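Local coordinates for beta-lactamase Rm3 (Uncultured bacterium, PDB 5IQK), which hydrolyses the amide bond of beta-lactam antibiotics as a zinc-dependent subclass B3 metallo-beta-lactamase, at residues P54-I57 and A58-A62; D81-G84 and G85-E88; V97-P101 and S102-D106; H223-S227 and Q228-R232. All coordinates share one frame; numbering follows the deposited sequence.

Interaction 1: residues P54-I57 and A58-A62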
ATOM      1  N   PRO A  54     -15.845   4.764   1.874  1.00 22.86           N
ATOM      2  CA  PRO A  54     -17.132   4.102   1.615  1.00 23.32           C
ATOM      3  C   PRO A  54     -17.078   3.071   0.493  1.00 23.43           C
ATOM      4  O   PRO A  54     -17.871   2.124   0.492  1.00 23.27           O
ATOM      5  CB  PRO A  54     -18.067   5.258   1.230  1.00 25.44           C
ATOM      6  CG  PRO A  54     -17.375   6.497   1.644  1.00 29.24           C
ATOM      7  CD  PRO A  54     -15.923   6.223   1.688  1.00 24.61           C
ATOM      8  N   LYS A  55     -16.187   3.273  -0.465  1.00 24.60           N
ATOM      9  CA  LYS A  55     -16.055   2.354  -1.581  1.00 20.44           C
ATOM     10  C   LYS A  55     -15.420   1.061  -1.121  1.00 23.27           C
ATOM     11  O   LYS A  55     -15.860  -0.019  -1.503  1.00 25.63           O
ATOM     12  CB  LYS A  55     -15.242   2.985  -2.703  1.00 21.36           C
ATOM     13  CG  LYS A  55     -15.952   4.154  -3.358  1.00 26.08           C
ATOM     14  CD  LYS A  55     -15.305   4.530  -4.676  1.00 23.57           C
ATOM     15  CE  LYS A  55     -15.990   5.716  -5.300  1.00 25.07           C
ATOM     16  NZ  LYS A  55     -15.578   5.892  -6.736  1.00 21.97           N
ATOM     17  N   ILE A  56     -14.384   1.174  -0.292  1.00 19.53           N
ATOM     18  CA  ILE A  56     -13.741  -0.014   0.272  1.00 18.90           C
ATOM     19  C   ILE A  56     -14.724  -0.836   1.101  1.00 22.06           C
ATOM     20  O   ILE A  56     -14.799  -2.057   0.952  1.00 20.55           O
ATOM     21  CB  ILE A  56     -12.534   0.368   1.140  1.00 18.31           C
ATOM     22  CG1 ILE A  56     -11.429   0.947   0.244  1.00 15.80           C
ATOM     23  CG2 ILE A  56     -12.031  -0.851   1.903  1.00 18.56           C
ATOM     24  CD1 ILE A  56     -10.251   1.629   1.005  1.00 14.54           C
ATOM     25  N   ILE A  57     -15.484  -0.159   1.956  1.00 22.31           N
ATOM     26  CA  ILE A  57     -16.490  -0.814   2.792  1.00 22.99           C
ATOM     27  C   ILE A  57     -17.555  -1.506   1.942  1.00 25.71           C
ATOM     28  O   ILE A  57     -17.923  -2.644   2.219  1.00 22.63           O
ATOM     29  CB  ILE A  57     -17.147   0.195   3.755  1.00 22.45           C
ATOM     30  CG1 ILE A  57     -16.110   0.667   4.787  1.00 26.20           C
ATOM     31  CG2 ILE A  57     -18.370  -0.416   4.441  1.00 28.86           C
ATOM     32  CD1 ILE A  57     -16.589   1.767   5.702  1.00 25.87           C
ATOM     33  N   ALA A  58     -18.021  -0.824   0.897  1.00 23.96           N
ATOM     34  CA  ALA A  58     -19.013  -1.400  -0.007  1.00 25.17           C
ATOM     35  C   ALA A  58     -18.440  -2.633  -0.697  1.00 26.67           C
ATOM     36  O   ALA A  58     -19.135  -3.645  -0.862  1.00 26.60           O
ATOM     37  CB  ALA A  58     -19.459  -0.368  -1.038  1.00 23.58           C
ATOM     38  N   ASN A  59     -17.164  -2.550  -1.070  1.00 23.24           N
ATOM     39  CA  ASN A  59     -16.473  -3.652  -1.731  1.00 19.86           C
ATOM     40  C   ASN A  59     -16.275  -4.869  -0.819  1.00 24.26           C
ATOM     41  O   ASN A  59     -16.363  -6.004  -1.279  1.00 25.55           O
ATOM     42  CB  ASN A  59     -15.104  -3.193  -2.270  1.00 24.58           C
ATOM     43  CG  ASN A  59     -15.223  -2.340  -3.525  1.00 24.37           C
ATOM     44  OD1 ASN A  59     -16.271  -2.306  -4.165  1.00 24.31           O
ATOM     45  ND2 ASN A  59     -14.129  -1.678  -3.907  1.00 20.49           N
ATOM     46  N   ILE A  60     -15.988  -4.630   0.458  1.00 21.94           N
ATOM     47  CA  ILE A  60     -15.865  -5.716   1.420  1.00 21.98           C
ATOM     48  C   ILE A  60     -17.205  -6.457   1.505  1.00 23.70           C
ATOM     49  O   ILE A  60     -17.236  -7.681   1.469  1.00 22.71           O
ATOM     50  CB  ILE A  60     -15.439  -5.202   2.811  1.00 22.58           C
ATOM     51  CG1 ILE A  60     -14.010  -4.658   2.758  1.00 23.62           C
ATOM     52  CG2 ILE A  60     -15.557  -6.302   3.880  1.00 24.02           C
ATOM     53  CD1 ILE A  60     -13.585  -3.939   4.019  1.00 23.13           C
ATOM     54  N   GLY A  61     -18.297  -5.700   1.579  1.00 24.75           N
ATOM     55  CA  GLY A  61     -19.634  -6.273   1.623  1.00 29.50           C
ATOM     56  C   GLY A  61     -20.010  -7.056   0.380  1.00 27.39           C
ATOM     57  O   GLY A  61     -20.635  -8.120   0.465  1.00 28.98           O
ATOM     58  N   ALA A  62     -19.639  -6.528  -0.780  1.00 25.81           N
ATOM     59  CA  ALA A  62     -19.981  -7.148  -2.056  1.00 27.11           C
ATOM     60  C   ALA A  62     -19.358  -8.535  -2.168  1.00 29.17           C
ATOM     61  O   ALA A  62     -19.903  -9.420  -2.825  1.00 27.72           O
ATOM     62  CB  ALA A  62     -19.536  -6.267  -3.215  1.00 27.48           C
TER

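Interaction 2: residues D81-G84 and G85-E88. With ZN (zinc ion), chain D.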
ATOM      1  N   ASP A  81      -3.618   9.648  -0.141  1.00 16.30           N
ATOM      2  CA  ASP A  81      -4.275   8.696  -1.034  1.00 17.79           C
ATOM      3  C   ASP A  81      -4.149   7.246  -0.557  1.00 18.52           C
ATOM      4  O   ASP A  81      -4.649   6.346  -1.237  1.00 16.37           O
ATOM      5  CB  ASP A  81      -3.741   8.816  -2.472  1.00 19.63           C
ATOM      6  CG  ASP A  81      -2.222   8.659  -2.558  1.00 20.54           C
ATOM      7  OD1 ASP A  81      -1.536   9.213  -1.681  1.00 17.75           O
ATOM      8  OD2 ASP A  81      -1.717   7.995  -3.498  1.00 16.71           O
ATOM      9  N   HIS A  82      -3.494   7.022   0.591  1.00 17.57           N
ATOM     10  CA  HIS A  82      -3.437   5.686   1.212  1.00 16.89           C
ATOM     11  C   HIS A  82      -3.953   5.731   2.651  1.00 17.94           C
ATOM     12  O   HIS A  82      -4.476   4.740   3.181  1.00 21.87           O
ATOM     13  CB  HIS A  82      -1.994   5.140   1.152  1.00 18.33           C
ATOM     14  CG  HIS A  82      -1.425   5.141  -0.234  1.00 19.91           C
ATOM     15  ND1 HIS A  82      -1.675   4.131  -1.140  1.00 20.92           N
ATOM     16  CD2 HIS A  82      -0.703   6.072  -0.900  1.00 16.69           C
ATOM     17  CE1 HIS A  82      -1.099   4.423  -2.292  1.00 22.39           C
ATOM     18  NE2 HIS A  82      -0.500   5.595  -2.176  1.00 17.50           N
ATOM     19  N   ALA A  83      -3.820   6.889   3.282  1.00 19.94           N
ATOM     20  CA  ALA A  83      -4.157   7.027   4.692  1.00 20.33           C
ATOM     21  C   ALA A  83      -5.427   7.832   4.933  1.00 20.53           C
ATOM     22  O   ALA A  83      -5.958   7.821   6.044  1.00 20.69           O
ATOM     23  CB  ALA A  83      -2.971   7.668   5.463  1.00 18.47           C
ATOM     24  N   GLY A  84      -5.912   8.522   3.899  1.00 20.76           N
ATOM     25  CA  GLY A  84      -7.067   9.397   4.031  1.00 19.97           C
ATOM     26  C   GLY A  84      -8.356   8.714   4.464  1.00 20.27           C
ATOM     27  O   GLY A  84      -9.192   9.308   5.152  1.00 22.81           O
ATOM     28  N   GLY A  85      -8.534   7.463   4.057  1.00 17.70           N
ATOM     29  CA  GLY A  85      -9.750   6.736   4.389  1.00 18.94           C
ATOM     30  C   GLY A  85      -9.648   5.988   5.710  1.00 21.66           C
ATOM     31  O   GLY A  85     -10.612   5.371   6.159  1.00 21.17           O
ATOM     32  N   LEU A  86      -8.478   6.042   6.342  1.00 18.73           N
ATOM     33  CA  LEU A  86      -8.225   5.212   7.525  1.00 21.01           C
ATOM     34  C   LEU A  86      -9.084   5.541   8.747  1.00 22.32           C
ATOM     35  O   LEU A  86      -9.529   4.633   9.440  1.00 24.37           O
ATOM     36  CB  LEU A  86      -6.762   5.302   7.925  1.00 21.29           C
ATOM     37  CG  LEU A  86      -5.787   4.627   6.976  1.00 22.43           C
ATOM     38  CD1 LEU A  86      -4.357   4.828   7.495  1.00 16.66           C
ATOM     39  CD2 LEU A  86      -6.140   3.150   6.866  1.00 17.70           C
ATOM     40  N   ALA A  87      -9.320   6.821   9.020  1.00 22.93           N
ATOM     41  CA  ALA A  87     -10.143   7.194  10.175  1.00 25.58           C
ATOM     42  C   ALA A  87     -11.542   6.578  10.103  1.00 29.41           C
ATOM     43  O   ALA A  87     -12.075   6.087  11.113  1.00 32.18           O
ATOM     44  CB  ALA A  87     -10.244   8.703  10.291  1.00 26.85           C
ATOM     45  N   GLU A  88     -12.139   6.597   8.915  1.00 28.96           N
ATOM     46  CA  GLU A  88     -13.490   6.049   8.746  1.00 29.86           C
ATOM     47  C   GLU A  88     -13.497   4.530   8.862  1.00 27.89           C
ATOM     48  O   GLU A  88     -14.391   3.951   9.482  1.00 29.32           O
ATOM     49  CB  GLU A  88     -14.083   6.474   7.396  1.00 29.72           C
ATOM     50  CG  GLU A  88     -15.480   5.901   7.134  1.00 29.00           C
ATOM     51  CD  GLU A  88     -16.213   6.602   5.993  1.00 33.44           C
ATOM     52  OE1 GLU A  88     -15.622   7.503   5.358  1.00 32.74           O
ATOM     53  OE2 GLU A  88     -17.387   6.250   5.735  1.00 36.15           O
TER
HETATM   54 ZN    ZN D 402      -0.008   6.992  -3.532  1.00 18.09          ZN
HETATM   55  O   HOH W   1       1.203   8.646  -3.042  1.00 20.81           O
HETATM   56  O   HOH W   2      -7.763   8.858   7.888  1.00 22.16           O
HETATM   57  O   HOH W   3     -11.356   8.753   6.920  1.00 21.97           O
HETATM   58  O   HOH W   4       2.348   6.724  -3.709  1.00 32.30           O

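Interaction 3: residues V97-P101 and S102-D106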
ATOM      1  N   VAL A  97      -4.908   0.428  13.901  1.00 29.52           N
ATOM      2  CA  VAL A  97      -4.164   0.665  12.671  1.00 23.81           C
ATOM      3  C   VAL A  97      -2.662   0.524  12.930  1.00 23.72           C
ATOM      4  O   VAL A  97      -2.128   1.124  13.863  1.00 27.80           O
ATOM      5  CB  VAL A  97      -4.455   2.069  12.084  1.00 24.36           C
ATOM      6  CG1 VAL A  97      -3.501   2.383  10.970  1.00 23.94           C
ATOM      7  CG2 VAL A  97      -5.897   2.158  11.591  1.00 28.40           C
ATOM      8  N   ALA A  98      -1.979  -0.268  12.111  1.00 20.87           N
ATOM      9  CA  ALA A  98      -0.533  -0.406  12.253  1.00 22.11           C
ATOM     10  C   ALA A  98       0.184   0.365  11.146  1.00 21.35           C
ATOM     11  O   ALA A  98      -0.158   0.252   9.969  1.00 19.49           O
ATOM     12  CB  ALA A  98      -0.125  -1.871  12.234  1.00 23.41           C
ATOM     13  N   ALA A  99       1.179   1.146  11.541  1.00 19.53           N
ATOM     14  CA  ALA A  99       1.941   1.964  10.605  1.00 17.14           C
ATOM     15  C   ALA A  99       3.344   2.143  11.135  1.00 20.03           C
ATOM     16  O   ALA A  99       3.583   1.951  12.329  1.00 21.33           O
ATOM     17  CB  ALA A  99       1.276   3.303  10.397  1.00 16.26           C
ATOM     18  N   SER A 100       4.267   2.536  10.265  1.00 20.07           N
ATOM     19  CA  SER A 100       5.643   2.794  10.698  1.00 18.21           C
ATOM     20  C   SER A 100       5.679   3.970  11.670  1.00 19.01           C
ATOM     21  O   SER A 100       4.763   4.790  11.697  1.00 18.86           O
ATOM     22  CB  SER A 100       6.542   3.087   9.493  1.00 19.88           C
ATOM     23  OG  SER A 100       6.207   4.337   8.912  1.00 19.72           O
ATOM     24  N   PRO A 101       6.742   4.057  12.478  1.00 23.52           N
ATOM     25  CA  PRO A 101       6.878   5.206  13.379  1.00 22.40           C
ATOM     26  C   PRO A 101       6.757   6.526  12.621  1.00 19.00           C
ATOM     27  O   PRO A 101       6.064   7.435  13.077  1.00 18.99           O
ATOM     28  CB  PRO A 101       8.274   5.015  13.964  1.00 23.31           C
ATOM     29  CG  PRO A 101       8.432   3.530  13.990  1.00 27.37           C
ATOM     30  CD  PRO A 101       7.766   3.030  12.738  1.00 24.99           C
ATOM     31  N   SER A 102       7.370   6.606  11.450  1.00 21.45           N
ATOM     32  CA  SER A 102       7.309   7.848  10.674  1.00 19.75           C
ATOM     33  C   SER A 102       5.905   8.085  10.087  1.00 19.82           C
ATOM     34  O   SER A 102       5.363   9.179  10.210  1.00 22.39           O
ATOM     35  CB  SER A 102       8.360   7.850   9.569  1.00 20.39           C
ATOM     36  OG  SER A 102       8.185   8.978   8.724  1.00 22.48           O
ATOM     37  N   ALA A 103       5.319   7.072   9.456  1.00 20.03           N
ATOM     38  CA  ALA A 103       3.978   7.226   8.888  1.00 19.55           C
ATOM     39  C   ALA A 103       2.949   7.534   9.983  1.00 21.32           C
ATOM     40  O   ALA A 103       2.005   8.293   9.771  1.00 21.40           O
ATOM     41  CB  ALA A 103       3.567   5.966   8.106  1.00 15.39           C
ATOM     42  N   ALA A 104       3.139   6.950  11.164  1.00 19.72           N
ATOM     43  CA  ALA A 104       2.185   7.135  12.256  1.00 22.72           C
ATOM     44  C   ALA A 104       2.110   8.592  12.686  1.00 20.37           C
ATOM     45  O   ALA A 104       1.073   9.054  13.170  1.00 24.85           O
ATOM     46  CB  ALA A 104       2.557   6.265  13.444  1.00 22.95           C
ATOM     47  N   LEU A 105       3.216   9.303  12.539  1.00 21.55           N
ATOM     48  CA  LEU A 105       3.219  10.732  12.818  1.00 22.33           C
ATOM     49  C   LEU A 105       2.302  11.457  11.844  1.00 25.04           C
ATOM     50  O   LEU A 105       1.534  12.333  12.250  1.00 25.72           O
ATOM     51  CB  LEU A 105       4.632  11.306  12.741  1.00 22.50           C
ATOM     52  CG  LEU A 105       5.619  10.863  13.818  1.00 26.64           C
ATOM     53  CD1 LEU A 105       6.992  11.423  13.488  1.00 27.34           C
ATOM     54  CD2 LEU A 105       5.153  11.328  15.186  1.00 31.17           C
ATOM     55  N   ASP A 106       2.374  11.094  10.562  1.00 23.45           N
ATOM     56  CA  ASP A 106       1.463  11.670   9.568  1.00 22.21           C
ATOM     57  C   ASP A 106       0.006  11.336   9.898  1.00 26.42           C
ATOM     58  O   ASP A 106      -0.857  12.216   9.899  1.00 25.89           O
ATOM     59  CB  ASP A 106       1.762  11.163   8.150  1.00 20.08           C
ATOM     60  CG  ASP A 106       3.179  11.441   7.697  1.00 23.83           C
ATOM     61  OD1 ASP A 106       3.854  12.295   8.303  1.00 23.52           O
ATOM     62  OD2 ASP A 106       3.613  10.797   6.718  1.00 23.42           O
TER

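Interaction 4: residues H223-S227 and Q228-R232. With ZN (zinc ion), chain D.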
ATOM      1  N   HIS A 223      -0.136   1.495  -5.685  1.00 18.59           N
ATOM      2  CA  HIS A 223      -0.846   1.954  -6.885  1.00 19.52           C
ATOM      3  C   HIS A 223      -0.904   0.760  -7.836  1.00 15.69           C
ATOM      4  O   HIS A 223       0.135   0.339  -8.348  1.00 18.25           O
ATOM      5  CB  HIS A 223      -0.134   3.164  -7.529  1.00 16.52           C
ATOM      6  CG  HIS A 223      -0.296   4.440  -6.763  1.00 22.59           C
ATOM      7  ND1 HIS A 223      -1.120   5.466  -7.180  1.00 22.96           N
ATOM      8  CD2 HIS A 223       0.272   4.860  -5.609  1.00 18.55           C
ATOM      9  CE1 HIS A 223      -1.070   6.451  -6.303  1.00 17.45           C
ATOM     10  NE2 HIS A 223      -0.217   6.116  -5.349  1.00 18.87           N
ATOM     11  N   PRO A 224      -2.109   0.183  -8.046  1.00 19.86           N
ATOM     12  CA  PRO A 224      -2.238  -1.141  -8.677  1.00 19.93           C
ATOM     13  C   PRO A 224      -1.646  -1.240 -10.089  1.00 22.41           C
ATOM     14  O   PRO A 224      -1.091  -2.286 -10.404  1.00 21.78           O
ATOM     15  CB  PRO A 224      -3.762  -1.383  -8.696  1.00 20.33           C
ATOM     16  CG  PRO A 224      -4.379  -0.034  -8.558  1.00 21.23           C
ATOM     17  CD  PRO A 224      -3.421   0.748  -7.692  1.00 15.51           C
ATOM     18  N   GLU A 225      -1.730  -0.195 -10.913  1.00 21.85           N
ATOM     19  CA  GLU A 225      -1.191  -0.288 -12.266  1.00 22.88           C
ATOM     20  C   GLU A 225       0.329  -0.474 -12.266  1.00 19.48           C
ATOM     21  O   GLU A 225       0.888  -0.930 -13.260  1.00 22.75           O
ATOM     22  CB  GLU A 225      -1.559   0.946 -13.104  1.00 28.98           C
ATOM     23  CG  GLU A 225      -2.565   1.878 -12.459  1.00 32.56           C
ATOM     24  CD  GLU A 225      -1.967   2.681 -11.315  1.00 30.15           C
ATOM     25  OE1 GLU A 225      -2.568   2.687 -10.223  1.00 25.43           O
ATOM     26  OE2 GLU A 225      -0.896   3.298 -11.508  1.00 39.70           O
ATOM     27  N   ALA A 226       0.994  -0.120 -11.167  1.00 21.04           N
ATOM     28  CA  ALA A 226       2.452  -0.295 -11.088  1.00 21.71           C
ATOM     29  C   ALA A 226       2.829  -1.778 -11.003  1.00 21.62           C
ATOM     30  O   ALA A 226       4.002  -2.134 -11.109  1.00 22.97           O
ATOM     31  CB  ALA A 226       3.032   0.463  -9.904  1.00 23.49           C
ATOM     32  N   SER A 227       1.842  -2.641 -10.788  1.00 25.56           N
ATOM     33  CA  SER A 227       2.089  -4.083 -10.845  1.00 24.47           C
ATOM     34  C   SER A 227       1.209  -4.725 -11.909  1.00 25.50           C
ATOM     35  O   SER A 227       0.966  -5.934 -11.880  1.00 24.33           O
ATOM     36  CB  SER A 227       1.847  -4.744  -9.484  1.00 21.40           C
ATOM     37  OG  SER A 227       0.488  -4.662  -9.072  1.00 23.94           O
ATOM     38  N   GLN A 228       0.737  -3.908 -12.850  1.00 22.84           N
ATOM     39  CA  GLN A 228      -0.074  -4.376 -13.988  1.00 26.33           C
ATOM     40  C   GLN A 228      -1.308  -5.162 -13.547  1.00 25.98           C
ATOM     41  O   GLN A 228      -1.682  -6.173 -14.174  1.00 26.25           O
ATOM     42  CB  GLN A 228       0.761  -5.246 -14.935  1.00 24.53           C
ATOM     43  CG  GLN A 228       2.006  -4.547 -15.493  1.00 27.09           C
ATOM     44  CD  GLN A 228       3.173  -4.629 -14.526  1.00 27.21           C
ATOM     45  OE1 GLN A 228       3.424  -5.684 -13.941  1.00 28.98           O
ATOM     46  NE2 GLN A 228       3.883  -3.514 -14.339  1.00 27.23           N
ATOM     47  N   LEU A 229      -1.959  -4.697 -12.484  1.00 24.53           N
ATOM     48  CA  LEU A 229      -3.057  -5.476 -11.905  1.00 24.81           C
ATOM     49  C   LEU A 229      -4.236  -5.597 -12.858  1.00 24.91           C
ATOM     50  O   LEU A 229      -4.939  -6.619 -12.839  1.00 23.65           O
ATOM     51  CB  LEU A 229      -3.523  -4.874 -10.578  1.00 22.37           C
ATOM     52  CG  LEU A 229      -4.520  -5.715  -9.773  1.00 25.23           C
ATOM     53  CD1 LEU A 229      -3.962  -7.109  -9.508  1.00 20.95           C
ATOM     54  CD2 LEU A 229      -4.877  -5.031  -8.465  1.00 24.69           C
ATOM     55  N   TRP A 230      -4.487  -4.573 -13.671  1.00 24.16           N
ATOM     56  CA  TRP A 230      -5.662  -4.639 -14.542  1.00 23.50           C
ATOM     57  C   TRP A 230      -5.423  -5.525 -15.760  1.00 21.76           C
ATOM     58  O   TRP A 230      -6.361  -6.170 -16.242  1.00 29.65           O
ATOM     59  CB  TRP A 230      -6.114  -3.225 -14.936  1.00 24.86           C
ATOM     60  CG  TRP A 230      -6.303  -2.353 -13.735  1.00 26.46           C
ATOM     61  CD1 TRP A 230      -5.902  -1.049 -13.595  1.00 23.18           C
ATOM     62  CD2 TRP A 230      -6.881  -2.734 -12.465  1.00 25.69           C
ATOM     63  NE1 TRP A 230      -6.215  -0.594 -12.335  1.00 25.09           N
ATOM     64  CE2 TRP A 230      -6.808  -1.603 -11.623  1.00 23.38           C
ATOM     65  CE3 TRP A 230      -7.468  -3.913 -11.970  1.00 27.14           C
ATOM     66  CZ2 TRP A 230      -7.293  -1.616 -10.311  1.00 21.76           C
ATOM     67  CZ3 TRP A 230      -7.943  -3.925 -10.666  1.00 25.19           C
ATOM     68  CH2 TRP A 230      -7.852  -2.780  -9.851  1.00 23.91           C
ATOM     69  N   GLN A 231      -4.183  -5.607 -16.237  1.00 22.48           N
ATOM     70  CA  GLN A 231      -3.860  -6.596 -17.268  1.00 25.57           C
ATOM     71  C   GLN A 231      -4.039  -8.008 -16.699  1.00 24.98           C
ATOM     72  O   GLN A 231      -4.625  -8.895 -17.340  1.00 29.03           O
ATOM     73  CB  GLN A 231      -2.436  -6.439 -17.792  1.00 23.86           C
ATOM     74  CG  GLN A 231      -2.181  -5.147 -18.577  1.00 26.15           C
ATOM     75  CD  GLN A 231      -1.703  -4.011 -17.692  1.00 34.65           C
ATOM     76  OE1 GLN A 231      -2.073  -3.913 -16.521  1.00 32.00           O
ATOM     77  NE2 GLN A 231      -0.867  -3.145 -18.251  1.00 37.95           N
ATOM     78  N   ARG A 232      -3.506  -8.204 -15.500  1.00 21.78           N
ATOM     79  CA  ARG A 232      -3.586  -9.486 -14.792  1.00 24.28           C
ATOM     80  C   ARG A 232      -5.035  -9.894 -14.533  1.00 23.33           C
ATOM     81  O   ARG A 232      -5.415 -11.052 -14.764  1.00 27.68           O
ATOM     82  CB  ARG A 232      -2.800  -9.371 -13.474  1.00 22.74           C
ATOM     83  CG  ARG A 232      -1.295  -9.347 -13.715  1.00 24.18           C
ATOM     84  CD  ARG A 232      -0.494  -8.807 -12.531  1.00 27.93           C
ATOM     85  NE  ARG A 232      -0.494  -9.637 -11.337  1.00 26.63           N
ATOM     86  CZ  ARG A 232      -0.324  -9.149 -10.111  1.00 24.26           C
ATOM     87  NH1 ARG A 232      -0.165  -7.841  -9.929  1.00 23.56           N
ATOM     88  NH2 ARG A 232      -0.320  -9.959  -9.077  1.00 19.73           N
TER
HETATM   89 ZN    ZN D 402      -0.008   6.992  -3.532  1.00 18.09          ZN
HETATM   90  O   HOH W   4       2.348   6.724  -3.709  1.00 32.30           O
HETATM   91  O   HOH W   1       1.203   8.646  -3.042  1.00 20.81           O

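Interaction 1: residues P54-I57 and A58-A62
Lys55 O lies over one face of the Asn59 side-chain amide, almost directly above CG at 3.1 Å, while the edge of that amide is used elsewhere: ND2 donates to Val26 O. The pair belongs to one turn of helix 53-62, the crossover helix of the beta-alpha-beta unit formed with strands 42-45 and 70-74 of the metallo-beta-lactamase fold. With Asn59 CG beside its own backbone N (chi1 -75°), the flat group folds back along the preceding turn; because the N-H bonds of ND2 lie in the amide plane, they do not point at Lys55 O. That oxygen instead accepts from Asn59 N at 2.9 Å. The same i to i+4 pattern links Ala58 N to Pro54 O, Ile60 N to Ile56 O and Gly61 N to Ile57 O, the last being the straightest (165°). Lys55 NZ forms a salt bridge with Asp13 and a hydrogen bond to Asn11 O. Ile57 packs on Leu89 and Arg92 of helix 86-93. On the buried side, Ile60 meets Phe65 and Ile67, and its CG1 lies 3.3 Å from Ile56 O; the side chains of Ile56 and Ile60 cross obliquely, Ile60 CD1 meeting Ile56 CG2 at 4.1 Å.

Interaction 2: residues D81-G84 and G85-E88
The HxHxDH zinc-binding motif of the metallo-beta-lactamases ends in Asp81 and His82, and the type I beta turn that follows brings Ala83 against Leu86. Asp81 OD2 and His82 NE2 each bind the zinc ion at 2.0 Å; His223 and waters 1 and 4 complete the site. Water 1, also on the metal, lies in the plane of the His82 ring at its edge and donates to Asp81 OD1 at 3.1 Å, so the two oxygens of one carboxylate serve metal and water separately. Asp81 reaches them with CG lodged between its backbone N and carbonyl carbon (chi1 55°). Across the turn, Leu86 N donates to Ala83 O at 3.1 Å from above the carbonyl plane, and Leu86 CD1 packs on Ala83 CB at 3.8 Å; Leu107 of helix 101-109 touches both side chains. Where a continuous helix would join residues four apart, water intervenes: water 3 receives from Glu88 N and donates to Gly84 O at 2.8 Å, and water 2 accepts from Ala87 N and lies 2.8 Å from Ala83 O, one of several acceptors within its reach. The metal probably polarises water 1, and Asp81 OD1, as its acceptor, probably helps to orient it.

Interaction 3: residues V97-P101 and S102-D106
Ser100 accepts two hydrogen bonds at the start of the helix. Its OG accepts from Ala103 N at 2.9 Å in a fairly straight bond (162°), and its carbonyl O takes Ala104 N at 2.8 Å, the donor approaching nearly along the C=O axis. A chi1 of 69° places OG between the backbone N and the carbonyl carbon and faces it to the amide two residues beyond Pro101; OG is also hydrogen-bonded to Gly158 O, so the capping hydroxyl has a partner on a distant loop as well. A third bond, Leu105 N to Pro101 O, is weak at 3.4 Å. This is a serine N-cap at the junction of strand 96-99 and helix 101-109, the first half of a beta-alpha-beta unit completed by strand 131-133. Pro101 suits the position after the cap, since a first-turn residue has no helical acceptor for the N-H that proline lacks. The apolar contacts involve small side chains. Ala99 CB points at the helix and meets Ala103 CB at 4.2 Å and Ala104 CB at 4.4 Å, with Leu107 also against Ala99. Ala104 continues onto Met131 and Leu133 of the next strand. On the outer side, the branch carbon Leu105 CG lies 3.5 Å from Pro101 O.

Interaction 4: residues H223-S227 and Q228-R232
Pro224 forms the apolar part of the contact: its CB touches Leu229 CD2 and its CG approaches Trp230 CZ2, both at 3.8 Å, the pyrrolidine meeting the indole obliquely. The polar part is Ser227 O, which accepts from Arg232 NH1 at 3.0 Å, the bond tilted out of both the carbonyl plane and the guanidinium plane. A bend at chi3 (68°) turns the Arg232 head back over the helix start, where Leu229 CD1 lies over one face of the guanidinium, toward its rim, and Ser227 OG lies in its plane at the edge. Backbone bonds close the turn: Gln228 N donates to Glu225 O at 3.0 Å, and Leu229 N makes a weak bond to Pro224 O. Gln228, in the left-handed region, occupies the N-cap position and switches the chain from the 3-10 turn 224-226 into helix 229-239.

Farther out, Arg232 is held by two more carbonyls, NH1 also donating to Leu219 O and NH2 to Phe244 O, while Ser227 OG is hydrogen-bonded to Ser221 OG, which also bonds to His223 O. Trp230 NE1 donates to Lys29 O, and Tyr25 meets the indole edge-to-face while touching Pro224 and Leu229. The segment begins with His223, whose NE2 binds zinc at 2.0 Å. A histidine ligand on the loop leaving a strand, here 218-221, and leading to a helix is the last protein ligand of the Asp-His-His zinc site characteristic of subclass B3 metallo-beta-lactamases.

How the interactions relate
Interactions 2 and 4 share one zinc ion: Asp81 and His82 reach it from one half of the fold, His223 from the other, and waters 1 and 4 belong to both, although the contact centres are 21 Å apart. Interaction 1 lies within the helix of one beta-alpha-beta unit, and interaction 3 is the strand-to-helix junction of another, in the same sheet. Interaction 1 touches interaction 2 through Pro54 and Glu88, and interaction 3 lies about 4 Å from interaction 2 at the nearest atoms. All the touching residues of interaction 2 are buried; the other three contacts are partly exposed. Chemistry follows place: main-chain helix bonds in 54-62, metal and water at 81-88, a hydroxyl cap at 97-106, and an arginine-to-carbonyl bond at 223-232.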